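Local coordinates for protein Lon211 (PDB 6VBK) that is the N-terminal domain of a mycobacterial Lon protease and probably helps this ATP-dependent enzyme recognise its protein substrates, at residues R153-W156 with Q157-D160. Numbering follows the deposited sequence.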
ATOM      1  N   ARG B 153      19.147 -32.267  23.762  1.00 51.90           N
ATOM      2  CA  ARG B 153      17.777 -32.448  24.221  1.00 73.69           C
ATOM      3  C   ARG B 153      17.192 -33.793  23.809  1.00 74.47           C
ATOM      4  O   ARG B 153      16.159 -34.196  24.353  1.00 64.41           O
ATOM      5  CB  ARG B 153      16.903 -31.310  23.684  1.00 68.09           C
ATOM      6  CG  ARG B 153      15.573 -31.124  24.392  1.00 82.71           C
ATOM      7  CD  ARG B 153      14.742 -30.059  23.694  1.00 87.65           C
ATOM      8  NE  ARG B 153      13.563 -30.622  23.042  1.00 84.38           N
ATOM      9  CZ  ARG B 153      12.818 -29.974  22.153  1.00 97.00           C
ATOM     10  NH1 ARG B 153      13.131 -28.736  21.796  1.00 97.27           N
ATOM     11  NH2 ARG B 153      11.760 -30.567  21.615  1.00101.55           N
ATOM     12  N   GLY B 154      17.825 -34.499  22.875  1.00 63.94           N
ATOM     13  CA  GLY B 154      17.292 -35.760  22.402  1.00 50.23           C
ATOM     14  C   GLY B 154      16.169 -35.632  21.402  1.00 48.77           C
ATOM     15  O   GLY B 154      15.433 -36.599  21.183  1.00 56.24           O
ATOM     16  N   ALA B 155      16.012 -34.457  20.787  1.00 51.68           N
ATOM     17  CA  ALA B 155      14.948 -34.212  19.815  1.00 55.42           C
ATOM     18  C   ALA B 155      15.470 -34.568  18.426  1.00 58.86           C
ATOM     19  O   ALA B 155      15.824 -33.711  17.614  1.00 52.77           O
ATOM     20  CB  ALA B 155      14.478 -32.765  19.892  1.00 53.38           C
ATOM     21  N   TRP B 156      15.499 -35.873  18.150  1.00 55.25           N
ATOM     22  CA  TRP B 156      16.098 -36.360  16.913  1.00 44.18           C
ATOM     23  C   TRP B 156      15.174 -36.195  15.714  1.00 46.72           C
ATOM     24  O   TRP B 156      15.653 -35.941  14.603  1.00 48.32           O
ATOM     25  CB  TRP B 156      16.510 -37.821  17.078  1.00 41.59           C
ATOM     26  CG  TRP B 156      17.567 -37.978  18.117  1.00 48.56           C
ATOM     27  CD1 TRP B 156      17.395 -38.375  19.410  1.00 44.15           C
ATOM     28  CD2 TRP B 156      18.961 -37.701  17.963  1.00 43.97           C
ATOM     29  NE1 TRP B 156      18.600 -38.379  20.067  1.00 50.49           N
ATOM     30  CE2 TRP B 156      19.578 -37.968  19.200  1.00 45.98           C
ATOM     31  CE3 TRP B 156      19.750 -37.262  16.895  1.00 58.82           C
ATOM     32  CZ2 TRP B 156      20.947 -37.812  19.399  1.00 57.97           C
ATOM     33  CZ3 TRP B 156      21.108 -37.109  17.095  1.00 45.96           C
ATOM     34  CH2 TRP B 156      21.692 -37.382  18.336  1.00 56.09           C
ATOM     35  N   GLN B 157      13.863 -36.339  15.912  1.00 51.00           N
ATOM     36  CA  GLN B 157      12.922 -36.043  14.838  1.00 52.74           C
ATOM     37  C   GLN B 157      13.027 -34.585  14.407  1.00 49.09           C
ATOM     38  O   GLN B 157      12.920 -34.270  13.216  1.00 46.22           O
ATOM     39  CB  GLN B 157      11.496 -36.369  15.285  1.00 48.12           C
ATOM     40  CG  GLN B 157      10.403 -35.813  14.381  1.00 52.83           C
ATOM     41  CD  GLN B 157      10.270 -36.570  13.075  1.00 58.38           C
ATOM     42  OE1 GLN B 157       9.438 -37.468  12.950  1.00 48.55           O
ATOM     43  NE2 GLN B 157      11.089 -36.209  12.092  1.00 51.85           N
ATOM     44  N   VAL B 158      13.252 -33.683  15.365  1.00 43.94           N
ATOM     45  CA  VAL B 158      13.312 -32.260  15.049  1.00 51.55           C
ATOM     46  C   VAL B 158      14.623 -31.917  14.351  1.00 48.28           C
ATOM     47  O   VAL B 158      14.629 -31.280  13.291  1.00 49.93           O
ATOM     48  CB  VAL B 158      13.114 -31.420  16.323  1.00 47.77           C
ATOM     49  CG1 VAL B 158      13.271 -29.940  16.013  1.00 51.39           C
ATOM     50  CG2 VAL B 158      11.746 -31.698  16.929  1.00 46.88           C
ATOM     51  N   VAL B 159      15.753 -32.335  14.929  1.00 48.53           N
ATOM     52  CA  VAL B 159      17.052 -32.019  14.343  1.00 47.16           C
ATOM     53  C   VAL B 159      17.198 -32.622  12.954  1.00 45.48           C
ATOM     54  O   VAL B 159      17.968 -32.109  12.136  1.00 55.52           O
ATOM     55  CB  VAL B 159      18.193 -32.483  15.276  1.00 62.56           C
ATOM     56  CG1 VAL B 159      18.336 -33.997  15.254  1.00 58.86           C
ATOM     57  CG2 VAL B 159      19.503 -31.808  14.897  1.00 67.58           C
ATOM     58  N   ASP B 160      16.462 -33.696  12.665  1.00 56.02           N
ATOM     59  CA  ASP B 160      16.459 -34.269  11.322  1.00 46.61           C
ATOM     60  C   ASP B 160      16.019 -33.239  10.288  1.00 44.00           C
ATOM     61  O   ASP B 160      16.691 -33.036   9.270  1.00 46.11           O
ATOM     62  CB  ASP B 160      15.545 -35.498  11.298  1.00 43.78           C
ATOM     63  CG  ASP B 160      15.289 -36.025   9.897  1.00 49.03           C
ATOM     64  OD1 ASP B 160      16.107 -35.779   8.987  1.00 70.43           O
ATOM     65  OD2 ASP B 160      14.251 -36.694   9.707  1.00 53.43           O
TER
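Trp-156 and Val-159, one helical turn apart, point their side chains the same way and lie alongside each other, the benzo-ring atom CE3 of Trp-156 3.9 Å from CG1 of Val-159. Two torsions set this up. The indole leaves with CG trans to its own carbonyl carbon (chi1 -64°), while CG1 of Val-159 sits between its backbone N and carbonyl carbon (chi1 73°), which turns that methyl back over the first turn; it comes 3.4 Å from the O of Trp-156. One residue earlier the packing is slighter: CB of Ala-155 meets CB of Val-158 at 4.1 Å. The same Ala-155 methyl also lies over one face of the Arg-153 guanidinium, displaced from the middle of the group.

Two backbone bonds begin the helix. Ala-155, at the N-cap, takes a nearly straight hydrogen bond on its O from the N of Val-159 (3.0 Å). The next, from Asp-160 N to Trp-156 O, is more bent, its donor standing above the carbonyl plane.

Gly-154, with positive phi, is the C-prime residue of the Schellman motif closing helix 133-153, so one helix stops and helix 156-162 begins within a couple of residues. At this surface corner of the substrate-binding domain the N-cap and the first turn lean back on helix 133-153: Ala-155 and Val-158 rest on Leu-150, Trp-156 on Gln-151, and the buried Val-159 on Ser-147.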